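PDB 1WU2: molybdopterin biosynthesis moeA protein from Pyrococcus horikoshii, which probably inserts molybdenum into molybdopterin in the last step of molybdenum cofactor biosynthesis. Local coordinates for residues A[13-16]-A[17-21]; A[134-137]-A[138-141]; A[160-163]-A[164-167]; A[208-211]-A[212-215]; A[244-247]-A[248-252]. All blocks are in the same frame, centred on the assembly; numbering follows the deposited sequence.

Contact 1 (A[13-16]-A[17-21]); sequences ALKL and LLDDI
Lys15 and Asp19, and beside them Leu14 and Leu18, pair one turn apart along the amphipathic N-terminal helix 10-20: a local i to i+4 contact within a single alpha-helix. One flank of the helix is charged and exposed; another, carrying Ala13 and Leu17, is buried against Phe310 of helix 300-319 and Phe276 of strand 276-277. Regular backbone bonds hold the turns together, Leu17 N to Ala13 O at 3.1 Å and Leu18 N to Leu14 O at 3.0 Å, while that from Asp20 N to Leu16 O is weak. Leu14 carries its CG anti to the backbone N (chi1 -178°), whereas Leu18 has its own CG beside the backbone N; their branches therefore converge obliquely, Leu14 CG lying 3.7 Å from Leu18 CD1. Leu14 also reaches Phe310. The C-terminal part of this stretch is tied to the probable molybdopterin-binding domain: Asp20 OD2 is hydrogen-bonded to Tyr289, and the Leu18 and Ile21 carbonyls receive Lys317 NZ. On the exposed flank the Lys15 chain, bent at chi2 and chi4, curls round Asp19 OD2, its methylenes running past that oxygen. The salt bridge closes there, with Lys15 NZ 2.6 Å from Asp19 OD2, on the syn lone pair of the oxygen.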
loop_
_atom_site.group_PDB
_atom_site.type_symbol
_atom_site.label_atom_id
_atom_site.label_comp_id
_atom_site.label_asym_id
_atom_site.label_seq_id
_atom_site.Cartn_x
_atom_site.Cartn_y
_atom_site.Cartn_z
ATOM N N ALA A 13 3.923 -19.155 19.063
ATOM C CA ALA A 13 3.273 -17.996 19.673
ATOM C C ALA A 13 2.236 -17.387 18.739
ATOM O O ALA A 13 1.200 -16.911 19.188
ATOM C CB ALA A 13 4.304 -16.940 20.049
ATOM N N LEU A 14 2.530 -17.402 17.443
ATOM C CA LEU A 14 1.647 -16.814 16.446
ATOM C C LEU A 14 0.414 -17.686 16.276
ATOM O O LEU A 14 -0.676 -17.175 16.053
ATOM C CB LEU A 14 2.374 -16.649 15.105
ATOM C CG LEU A 14 1.570 -15.993 13.978
ATOM C CD1 LEU A 14 1.261 -14.537 14.314
ATOM C CD2 LEU A 14 2.305 -16.105 12.645
ATOM N N LYS A 15 0.590 -19.000 16.391
ATOM C CA LYS A 15 -0.524 -19.939 16.285
ATOM C C LYS A 15 -1.441 -19.863 17.511
ATOM O O LYS A 15 -2.660 -19.895 17.375
ATOM C CB LYS A 15 -0.010 -21.370 16.108
ATOM C CG LYS A 15 -1.061 -22.351 15.594
ATOM C CD LYS A 15 -1.041 -23.668 16.363
ATOM C CE LYS A 15 -1.755 -24.782 15.598
ATOM N NZ LYS A 15 -3.231 -24.600 15.577
ATOM N N LEU A 16 -0.849 -19.771 18.698
ATOM C CA LEU A 16 -1.617 -19.690 19.937
ATOM C C LEU A 16 -2.469 -18.427 19.928
ATOM O O LEU A 16 -3.648 -18.462 20.277
ATOM C CB LEU A 16 -0.689 -19.678 21.161
ATOM C CG LEU A 16 -0.036 -21.000 21.574
ATOM C CD1 LEU A 16 1.061 -20.759 22.605
ATOM C CD2 LEU A 16 -1.065 -21.983 22.118
ATOM N N LEU A 17 -1.856 -17.327 19.499
ATOM C CA LEU A 17 -2.508 -16.026 19.404
ATOM C C LEU A 17 -3.642 -16.005 18.378
ATOM O O LEU A 17 -4.746 -15.565 18.682
ATOM C CB LEU A 17 -1.472 -14.956 19.042
ATOM C CG LEU A 17 -1.943 -13.496 19.047
ATOM C CD1 LEU A 17 -0.915 -12.601 19.727
ATOM C CD2 LEU A 17 -2.225 -12.991 17.637
ATOM N N LEU A 18 -3.364 -16.478 17.167
ATOM C CA LEU A 18 -4.323 -16.391 16.059
ATOM C C LEU A 18 -5.485 -17.377 16.190
ATOM O O LEU A 18 -6.587 -17.092 15.730
ATOM C CB LEU A 18 -3.622 -16.592 14.708
ATOM C CG LEU A 18 -2.676 -15.485 14.238
ATOM C CD1 LEU A 18 -1.990 -15.894 12.944
ATOM C CD2 LEU A 18 -3.415 -14.156 14.061
ATOM N N ASP A 19 -5.238 -18.532 16.808
ATOM C CA ASP A 19 -6.298 -19.489 17.123
ATOM C C ASP A 19 -7.304 -18.886 18.113
ATOM O O ASP A 19 -8.478 -19.249 18.105
ATOM C CB ASP A 19 -5.723 -20.788 17.713
ATOM C CG ASP A 19 -5.068 -21.692 16.664
ATOM O OD1 ASP A 19 -5.198 -21.444 15.442
ATOM O OD2 ASP A 19 -4.393 -22.693 16.989
ATOM N N ASP A 20 -6.832 -17.977 18.964
ATOM C CA ASP A 20 -7.688 -17.262 19.914
ATOM C C ASP A 20 -8.541 -16.170 19.249
ATOM O O ASP A 20 -9.562 -15.758 19.801
ATOM C CB ASP A 20 -6.830 -16.641 21.025
ATOM C CG ASP A 20 -7.627 -16.323 22.280
ATOM O OD1 ASP A 20 -8.266 -17.241 22.829
ATOM O OD2 ASP A 20 -7.663 -15.188 22.797
ATOM N N ILE A 21 -8.113 -15.708 18.075
ATOM C CA ILE A 21 -8.772 -14.616 17.355
ATOM C C ILE A 21 -9.735 -15.155 16.295
ATOM O O ILE A 21 -9.359 -15.986 15.466
ATOM C CB ILE A 21 -7.710 -13.696 16.690
ATOM C CG1 ILE A 21 -6.736 -13.134 17.734
ATOM C CG2 ILE A 21 -8.381 -12.563 15.906
ATOM C CD1 ILE A 21 -7.313 -12.064 18.645
#

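Contact 2 (A[134-137]-A[138-141]); sequences PVAP and GQNI
Gln139 folds back on Val135 and Ala136 across a tight turn in the surface loop between strands 128-131 and 141-142. Two direct hydrogen bonds span the turn. Gln139 N reaches Ala136 O at 3.2 Å, closing the backbone, and in the reverse sense Ala136 N gives its hydrogen to Gln139 OE1, also at 3.2 Å and fairly straight at 161°. In the second bond the donor stands above the amide carbonyl plane, 41° out of it, and not on a lone pair. A water supplies a further link: it donates to Gln139 OE1 at 2.7 Å and to Pro134 O at 2.7 Å, so the amide oxygen is gripped by both a backbone N-H and a water. The apolar part is small. The Val135 and Gln139 side chains cross at about a right angle, with Val135 CG1 3.8 Å from Gln139 OE1, and Val135 itself packs on Ala115 and Ile117 of strand 115-118. What brings the amide so far back is an extended chain, with CG opposite the backbone N (chi1 179°). With an alanine in place of Gln139, Ala136 N would probably lose its side-chain acceptor and the water one of its links to the turn. At Gly138 a CB would clash with Pro137 O. Proline followed by glycine at the two central positions is the classic signature of a type II beta turn, here from Ala136 to Gln139; a second, from Gly138 to Ile141, overlaps it, closed by a weak Ile141 N to Gly138 O bond.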
loop_
_atom_site.group_PDB
_atom_site.type_symbol
_atom_site.label_atom_id
_atom_site.label_comp_id
_atom_site.label_asym_id
_atom_site.label_seq_id
_atom_site.Cartn_x
_atom_site.Cartn_y
_atom_site.Cartn_z
ATOM N N PRO A 134 -10.019 -17.907 -45.001
ATOM C CA PRO A 134 -10.977 -18.491 -44.054
ATOM C C PRO A 134 -11.178 -17.663 -42.785
ATOM O O PRO A 134 -10.212 -17.218 -42.162
ATOM C CB PRO A 134 -10.362 -19.856 -43.716
ATOM C CG PRO A 134 -9.380 -20.119 -44.797
ATOM C CD PRO A 134 -8.848 -18.781 -45.189
ATOM N N VAL A 135 -12.444 -17.478 -42.420
ATOM C CA VAL A 135 -12.841 -16.729 -41.240
ATOM C C VAL A 135 -13.183 -17.718 -40.128
ATOM O O VAL A 135 -13.933 -18.669 -40.345
ATOM C CB VAL A 135 -14.066 -15.835 -41.547
ATOM C CG1 VAL A 135 -14.568 -15.127 -40.291
ATOM C CG2 VAL A 135 -13.719 -14.823 -42.631
ATOM N N ALA A 136 -12.629 -17.490 -38.942
ATOM C CA ALA A 136 -12.879 -18.349 -37.788
ATOM C C ALA A 136 -14.260 -18.071 -37.194
ATOM O O ALA A 136 -14.728 -16.934 -37.240
ATOM C CB ALA A 136 -11.811 -18.131 -36.732
ATOM N N PRO A 137 -14.919 -19.100 -36.656
ATOM C CA PRO A 137 -16.128 -18.892 -35.853
ATOM C C PRO A 137 -15.830 -18.039 -34.619
ATOM O O PRO A 137 -14.921 -18.355 -33.854
ATOM C CB PRO A 137 -16.538 -20.315 -35.445
ATOM C CG PRO A 137 -15.877 -21.204 -36.436
ATOM C CD PRO A 137 -14.597 -20.533 -36.794
ATOM N N GLY A 138 -16.582 -16.957 -34.454
ATOM C CA GLY A 138 -16.412 -16.050 -33.333
ATOM C C GLY A 138 -15.422 -14.935 -33.617
ATOM O O GLY A 138 -15.038 -14.206 -32.705
ATOM N N GLN A 139 -15.017 -14.795 -34.879
ATOM C CA GLN A 139 -14.053 -13.771 -35.272
ATOM C C GLN A 139 -14.693 -12.392 -35.166
ATOM O O GLN A 139 -15.791 -12.174 -35.671
ATOM C CB GLN A 139 -13.558 -14.013 -36.701
ATOM C CG GLN A 139 -12.550 -12.974 -37.201
ATOM C CD GLN A 139 -11.672 -13.481 -38.337
ATOM O OE1 GLN A 139 -11.302 -14.651 -38.367
ATOM N NE2 GLN A 139 -11.336 -12.598 -39.271
ATOM N N ASN A 140 -14.001 -11.472 -34.500
ATOM C CA ASN A 140 -14.481 -10.107 -34.296
ATOM C C ASN A 140 -15.857 -10.043 -33.639
ATOM O O ASN A 140 -16.689 -9.211 -34.003
ATOM C CB ASN A 140 -14.480 -9.330 -35.621
ATOM C CG ASN A 140 -13.085 -9.141 -36.183
ATOM O OD1 ASN A 140 -12.124 -8.970 -35.434
ATOM N ND2 ASN A 140 -12.970 -9.164 -37.507
ATOM N N ILE A 141 -16.095 -10.934 -32.678
ATOM C CA ILE A 141 -17.297 -10.875 -31.859
ATOM C C ILE A 141 -16.917 -10.756 -30.386
ATOM O O ILE A 141 -16.261 -11.639 -29.832
ATOM C CB ILE A 141 -18.196 -12.109 -32.081
ATOM C CG1 ILE A 141 -18.798 -12.072 -33.486
ATOM C CG2 ILE A 141 -19.316 -12.148 -31.035
ATOM C CD1 ILE A 141 -19.555 -13.322 -33.878
HETATM O O HOH W 1 -9.689 -16.335 -39.675
#

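Contact 3 (A[160-163]-A[164-167]); sequences ILRP and QDVA
Arg162 and Asp165 face each other across the first turn of helix 163-171, with Arg162 at the N-cap position. The guanidinium makes a salt bridge to the carboxylate, Arg162 NH1 lying 3.3 Å from Asp165 OD1 and using the syn lone pair of that oxygen. The two planes are turned 47° apart, and OD1 is tilted from the guanidinium plane. Asp165 also reaches back to the main chain: Arg162 N donates to Asp165 OD2, a doubtful bond, because OD2 is crowded against a neighbouring atom in the model. Over one face of the guanidinium lies the Gln164 amide, stacked almost parallel, its NE2 3.9 Å above the plane. Gln164 gets there because its CG sits between the backbone N and the carbonyl carbon (chi1 64°) and the chain bends at chi2; OE1 then comes to 3.4 Å from Arg162 CB. Beneath these side chains the helix begins in its backbone, Val166 N bonding to Arg162 O at 3.1 Å and nearly along the C=O axis, followed by Ala167 N to Pro163 O at 3.1 Å. Leu161 CD2 packs on Asp165 CB at 3.7 Å. Further out, the second subunit meets the polar ends: Gln164 NE2 donates to Leu369 O there, and Arg162 NH1 and NH2 make weak bonds to Leu370 O and Ser372 O of the same subunit. The helix start is thus part of the dimer interface, meeting the region of helix 367-371 in the partner, while Leu161 is tied by backbone bonds to Gly37 and Arg38 of its own chain.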
loop_
_atom_site.group_PDB
_atom_site.type_symbol
_atom_site.label_atom_id
_atom_site.label_comp_id
_atom_site.label_asym_id
_atom_site.label_seq_id
_atom_site.Cartn_x
_atom_site.Cartn_y
_atom_site.Cartn_z
ATOM N N ILE A 160 -9.342 -6.464 -0.762
ATOM C CA ILE A 160 -9.120 -5.108 -0.277
ATOM C C ILE A 160 -9.328 -4.215 -1.484
ATOM O O ILE A 160 -8.531 -4.236 -2.418
ATOM C CB ILE A 160 -7.694 -4.942 0.304
ATOM C CG1 ILE A 160 -7.438 -5.962 1.417
ATOM C CG2 ILE A 160 -7.496 -3.528 0.862
ATOM C CD1 ILE A 160 -5.968 -6.177 1.710
ATOM N N LEU A 161 -10.406 -3.438 -1.458
ATOM C CA LEU A 161 -10.896 -2.746 -2.640
ATOM C C LEU A 161 -9.958 -1.630 -3.104
ATOM O O LEU A 161 -9.476 -0.836 -2.307
ATOM C CB LEU A 161 -12.302 -2.190 -2.378
ATOM C CG LEU A 161 -13.374 -3.240 -2.056
ATOM C CD1 LEU A 161 -14.603 -2.594 -1.425
ATOM C CD2 LEU A 161 -13.764 -4.020 -3.298
ATOM N N ARG A 162 -9.685 -1.609 -4.405
ATOM C CA ARG A 162 -8.924 -0.537 -5.032
ATOM C C ARG A 162 -9.858 0.190 -5.997
ATOM O O ARG A 162 -10.995 -0.229 -6.175
ATOM C CB ARG A 162 -7.699 -1.090 -5.770
ATOM C CG ARG A 162 -7.009 -2.266 -5.094
ATOM C CD ARG A 162 -7.306 -3.596 -5.761
ATOM N NE ARG A 162 -6.153 -4.173 -6.439
ATOM C CZ ARG A 162 -6.225 -5.158 -7.330
ATOM N NH1 ARG A 162 -7.393 -5.692 -7.671
ATOM N NH2 ARG A 162 -5.118 -5.619 -7.886
ATOM N N PRO A 163 -9.408 1.290 -6.594
ATOM C CA PRO A 163 -10.230 2.038 -7.555
ATOM C C PRO A 163 -10.864 1.211 -8.683
ATOM O O PRO A 163 -12.027 1.458 -9.004
ATOM C CB PRO A 163 -9.239 3.048 -8.124
ATOM C CG PRO A 163 -8.304 3.300 -6.986
ATOM C CD PRO A 163 -8.112 1.954 -6.362
ATOM N N GLN A 164 -10.127 0.253 -9.251
ATOM C CA GLN A 164 -10.647 -0.600 -10.323
ATOM C C GLN A 164 -11.729 -1.567 -9.827
ATOM O O GLN A 164 -12.669 -1.884 -10.567
ATOM C CB GLN A 164 -9.517 -1.357 -11.056
ATOM C CG GLN A 164 -8.709 -2.369 -10.215
ATOM C CD GLN A 164 -7.318 -1.862 -9.846
ATOM O OE1 GLN A 164 -7.187 -0.853 -9.155
ATOM N NE2 GLN A 164 -6.279 -2.565 -10.302
ATOM N N ASP A 165 -11.603 -2.024 -8.581
ATOM C CA ASP A 165 -12.629 -2.864 -7.957
ATOM C C ASP A 165 -13.920 -2.074 -7.738
ATOM O O ASP A 165 -15.014 -2.595 -7.944
ATOM C CB ASP A 165 -12.150 -3.423 -6.610
ATOM C CG ASP A 165 -10.849 -4.210 -6.716
ATOM O OD1 ASP A 165 -10.518 -4.698 -7.815
ATOM O OD2 ASP A 165 -10.091 -4.399 -5.740
ATOM N N VAL A 166 -13.783 -0.815 -7.322
ATOM C CA VAL A 166 -14.934 0.042 -7.029
ATOM C C VAL A 166 -15.678 0.386 -8.325
ATOM O O VAL A 166 -16.894 0.578 -8.320
ATOM C CB VAL A 166 -14.500 1.329 -6.272
ATOM C CG1 VAL A 166 -15.680 2.253 -6.016
ATOM C CG2 VAL A 166 -13.850 0.967 -4.940
ATOM N N ALA A 167 -14.937 0.433 -9.427
ATOM C CA ALA A 167 -15.496 0.696 -10.746
ATOM C C ALA A 167 -16.315 -0.494 -11.235
ATOM O O ALA A 167 -17.354 -0.315 -11.869
ATOM C CB ALA A 167 -14.379 1.002 -11.728
#

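Contact 4 (A[208-211]-A[212-215]); sequences IVET and NSIM
Glu210 turns its carboxylate onto the start of helix 212-222, where Ser213 waits with its backbone N-H. The acid comes from the loop just after strand 208-209, and both of its oxygens face the same nitrogen. Ser213 N bonds to Glu210 OE2 at 3.0 Å, on the syn lone pair, and weakly to Glu210 OE1 at 3.5 Å. The CB of Ser213 lies close alongside, 3.1 Å from Glu210 OE1. Two torsions deliver the group: CG stands opposite the backbone N (chi1 -157°), and a bend at chi2 (-73°) folds the carboxylate back toward the helix. A glutamine in place of Glu210 could still offer one oxygen, but the negative charge facing the helix start would be gone, and the bond to Ser213 N would probably weaken. Thr211, at the N-cap position, points its side chain elsewhere; its OG1 bonds weakly to Ala167 O of the second subunit. Its backbone does take part, as Met215 N, of a selenomethionine, makes a weak 3.4 Å bond to Thr211 O. Ile214 leans on the same carbonyl, CG2 being 3.3 Å from Thr211 O. The carbonyl of Glu210 is held by Lys170 NZ of the second subunit, while its side chain packs on Ile189 and Val232 of strands 184-190 and 226-233. Chemically, then, a buried carboxylate from the residue before the N-cap accepts the Ser213 N-H at the helix start, where the Thr211 side chain makes no capping bond.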
loop_
_atom_site.group_PDB
_atom_site.type_symbol
_atom_site.label_atom_id
_atom_site.label_comp_id
_atom_site.label_asym_id
_atom_site.label_seq_id
_atom_site.Cartn_x
_atom_site.Cartn_y
_atom_site.Cartn_z
ATOM N N ILE A 208 10.429 11.309 29.001
ATOM C CA ILE A 208 10.581 11.136 27.558
ATOM C C ILE A 208 9.231 11.299 26.858
ATOM O O ILE A 208 8.189 10.949 27.409
ATOM C CB ILE A 208 11.229 9.762 27.234
ATOM C CG1 ILE A 208 10.225 8.615 27.422
ATOM C CG2 ILE A 208 12.476 9.557 28.096
ATOM C CD1 ILE A 208 10.838 7.224 27.389
ATOM N N VAL A 209 9.264 11.832 25.641
ATOM C CA VAL A 209 8.049 12.125 24.890
ATOM C C VAL A 209 7.373 10.837 24.429
ATOM O O VAL A 209 8.032 9.908 23.962
ATOM C CB VAL A 209 8.338 13.043 23.676
ATOM C CG1 VAL A 209 7.115 13.167 22.768
ATOM C CG2 VAL A 209 8.781 14.417 24.154
ATOM N N GLU A 210 6.051 10.807 24.557
ATOM C CA GLU A 210 5.254 9.647 24.200
ATOM C C GLU A 210 5.088 9.624 22.686
ATOM O O GLU A 210 4.792 10.647 22.067
ATOM C CB GLU A 210 3.891 9.708 24.892
ATOM C CG GLU A 210 3.217 8.358 25.060
ATOM C CD GLU A 210 2.678 7.805 23.756
ATOM O OE1 GLU A 210 2.096 8.580 22.972
ATOM O OE2 GLU A 210 2.843 6.593 23.513
ATOM N N THR A 211 5.266 8.444 22.105
ATOM C CA THR A 211 5.358 8.293 20.656
ATOM C C THR A 211 4.580 7.083 20.108
ATOM O O THR A 211 4.091 7.123 18.981
ATOM C CB THR A 211 6.866 8.232 20.277
ATOM O OG1 THR A 211 7.341 9.559 20.003
ATOM C CG2 THR A 211 7.115 7.488 18.986
ATOM N N ASN A 212 4.462 6.024 20.902
ATOM C CA ASN A 212 3.815 4.793 20.455
ATOM C C ASN A 212 2.320 4.906 20.207
ATOM O O ASN A 212 1.766 4.122 19.442
ATOM C CB ASN A 212 4.058 3.669 21.461
ATOM C CG ASN A 212 5.499 3.218 21.484
ATOM O OD1 ASN A 212 6.268 3.492 20.557
ATOM N ND2 ASN A 212 5.878 2.527 22.546
ATOM N N SER A 213 1.670 5.870 20.850
ATOM C CA SER A 213 0.230 6.022 20.710
ATOM C C SER A 213 -0.118 6.409 19.281
ATOM O O SER A 213 -0.881 5.714 18.615
ATOM C CB SER A 213 -0.312 7.077 21.672
ATOM O OG SER A 213 -1.723 7.122 21.585
ATOM N N ILE A 214 0.453 7.518 18.824
ATOM C CA ILE A 214 0.201 8.018 17.477
ATOM C C ILE A 214 0.693 7.051 16.393
ATOM O O ILE A 214 0.075 6.956 15.335
ATOM C CB ILE A 214 0.799 9.447 17.292
ATOM C CG1 ILE A 214 0.384 10.057 15.946
ATOM C CG2 ILE A 214 2.322 9.439 17.400
ATOM C CD1 ILE A 214 -1.107 10.105 15.704
HETATM N N MSE A 215 1.778 6.325 16.661
HETATM C CA MSE A 215 2.297 5.358 15.694
HETATM C C MSE A 215 1.356 4.171 15.557
HETATM O O MSE A 215 1.103 3.703 14.452
HETATM C CB MSE A 215 3.690 4.858 16.072
HETATM C CG MSE A 215 4.292 3.944 15.006
HETATM SE SE MSE A 215 6.074 3.317 15.421
HETATM C CE MSE A 215 5.629 2.088 16.853
#

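Contact 5 (A[244-247]-A[248-252]); sequences LEKA and KNECD
Asn249 and Glu250 fold back over Glu245 and Lys246 at the C-terminal end of helix 243-249, each reaching one turn up the chain. The amide of Asn249 is held beside the backbone N (chi1 -73°), which places it over the carbonyl of Glu245, with CG 3.2 Å from Glu245 O. Glu245 itself is extended, its CG opposite the backbone N, and its carboxylate stands nearly perpendicular to the Asn249 amide, 87° between the planes; Glu245 OE1 and Asn249 ND2 are 3.7 Å apart. Lys246 and Glu250 lie side by side and point the same way, the chain of Glu250 bent at chi2 (110°) so that OE2 comes 3.7 Å from Lys246 CB. Glu250 OE2 is nearer still to Lys246 O, at 3.0 Å, a non-bonding approach of two acceptors. The charged ends do not pair with each other: Lys246 NZ forms a salt bridge with Glu242, and Glu250 OE1 is hydrogen-bonded to Tyr230, whose hydroxyl also meets Asn249 ND2. Lys248 CG, beside the backbone N, comes 3.2 Å from Leu244 O, and the rest of the chain runs off from Leu244. In the backbone, Lys248 N bonds to Leu244 O, Asn249 N to Glu245 O at 3.0 Å, and Glu250 N weakly to Lys246 O, where the chain departs from the helix. From there it enters strand 252-255, Cys251 and Asp252 making backbone bonds with Lys184 and Gly186, so the helix end is laid against strands 184-190 and 226-233, with Lys246 on Ile188 and Tyr230.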
loop_
_atom_site.group_PDB
_atom_site.type_symbol
_atom_site.label_atom_id
_atom_site.label_comp_id
_atom_site.label_asym_id
_atom_site.label_seq_id
_atom_site.Cartn_x
_atom_site.Cartn_y
_atom_site.Cartn_z
ATOM N N LEU A 244 -10.264 -3.396 31.835
ATOM C CA LEU A 244 -11.571 -4.046 31.755
ATOM C C LEU A 244 -12.546 -3.256 30.875
ATOM O O LEU A 244 -13.304 -3.851 30.116
ATOM C CB LEU A 244 -12.170 -4.258 33.153
ATOM C CG LEU A 244 -12.999 -5.541 33.294
ATOM C CD1 LEU A 244 -12.089 -6.750 33.503
ATOM C CD2 LEU A 244 -14.009 -5.417 34.429
ATOM N N GLU A 245 -12.523 -1.927 30.977
ATOM C CA GLU A 245 -13.334 -1.072 30.102
ATOM C C GLU A 245 -12.980 -1.254 28.622
ATOM O O GLU A 245 -13.853 -1.181 27.760
ATOM C CB GLU A 245 -13.179 0.406 30.484
ATOM C CG GLU A 245 -14.173 1.336 29.791
ATOM C CD GLU A 245 -13.833 2.809 29.946
ATOM O OE1 GLU A 245 -14.408 3.631 29.198
ATOM O OE2 GLU A 245 -12.997 3.150 30.812
ATOM N N LYS A 246 -11.701 -1.495 28.342
ATOM C CA LYS A 246 -11.206 -1.629 26.972
ATOM C C LYS A 246 -11.677 -2.927 26.349
ATOM O O LYS A 246 -12.096 -2.943 25.201
ATOM C CB LYS A 246 -9.676 -1.588 26.930
ATOM C CG LYS A 246 -9.100 -0.206 27.092
ATOM C CD LYS A 246 -9.466 0.385 28.441
ATOM C CE LYS A 246 -8.496 1.436 28.930
ATOM N NZ LYS A 246 -7.775 0.993 30.159
ATOM N N ALA A 247 -11.597 -4.010 27.117
ATOM C CA ALA A 247 -11.982 -5.338 26.651
ATOM C C ALA A 247 -13.477 -5.413 26.334
ATOM O O ALA A 247 -13.887 -6.130 25.419
ATOM C CB ALA A 247 -11.602 -6.388 27.688
ATOM N N LYS A 248 -14.278 -4.664 27.092
ATOM C CA LYS A 248 -15.717 -4.567 26.860
ATOM C C LYS A 248 -16.007 -3.741 25.606
ATOM O O LYS A 248 -16.750 -4.177 24.729
ATOM C CB LYS A 248 -16.420 -3.930 28.065
ATOM C CG LYS A 248 -16.298 -4.709 29.377
ATOM C CD LYS A 248 -16.719 -6.166 29.226
ATOM C CE LYS A 248 -17.109 -6.793 30.561
ATOM N NZ LYS A 248 -18.572 -7.075 30.637
ATOM N N ASN A 249 -15.407 -2.556 25.530
ATOM C CA ASN A 249 -15.627 -1.623 24.422
ATOM C C ASN A 249 -15.082 -2.113 23.077
ATOM O O ASN A 249 -15.580 -1.705 22.028
ATOM C CB ASN A 249 -14.981 -0.264 24.734
ATOM C CG ASN A 249 -15.738 0.537 25.789
ATOM O OD1 ASN A 249 -16.778 0.111 26.295
ATOM N ND2 ASN A 249 -15.211 1.716 26.120
ATOM N N GLU A 250 -14.070 -2.982 23.110
ATOM C CA GLU A 250 -13.313 -3.343 21.910
ATOM C C GLU A 250 -13.238 -4.835 21.642
ATOM O O GLU A 250 -13.516 -5.660 22.510
ATOM C CB GLU A 250 -11.882 -2.818 22.012
ATOM C CG GLU A 250 -11.691 -1.424 21.451
ATOM C CD GLU A 250 -11.437 -0.391 22.511
ATOM O OE1 GLU A 250 -11.759 0.784 22.263
ATOM O OE2 GLU A 250 -10.921 -0.742 23.590
ATOM N N CYS A 251 -12.827 -5.153 20.419
ATOM C CA CYS A 251 -12.637 -6.526 19.979
ATOM C C CYS A 251 -11.282 -7.032 20.476
ATOM O O CYS A 251 -11.176 -8.140 21.003
ATOM C CB CYS A 251 -12.720 -6.609 18.452
ATOM S SG CYS A 251 -14.080 -5.665 17.711
ATOM N N ASP A 252 -10.247 -6.218 20.283
ATOM C CA ASP A 252 -8.938 -6.461 20.890
ATOM C C ASP A 252 -8.400 -5.169 21.501
ATOM O O ASP A 252 -8.916 -4.087 21.232
ATOM C CB ASP A 252 -7.956 -7.100 19.882
ATOM C CG ASP A 252 -7.171 -6.075 19.059
ATOM O OD1 ASP A 252 -6.543 -5.173 19.646
ATOM O OD2 ASP A 252 -7.093 -6.112 17.812
#

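Along the chain the five contacts follow in series, none enclosing another. Contacts 1, 2 and 3 fall in the MoeA N-terminal region, contacts 4 and 5 in the probable molybdopterin-binding domain, yet space groups them differently. Contact 1 comes within about 5 Å of contact 5 at the nearest atoms, and both reach Met318 of helix 300-319, through Ile21 and through Cys251 and Asp252. Contacts 4 and 5, with centres 21 Å apart, both border strands 184-190 and 226-233 of one mixed sheet. Contact 2 is remote, its centre 66 Å from that of contact 4, at the far end of an elongated chain. Contact 3 lies between, and with contact 4 it meets the second subunit, so these two lie at the dimer interface.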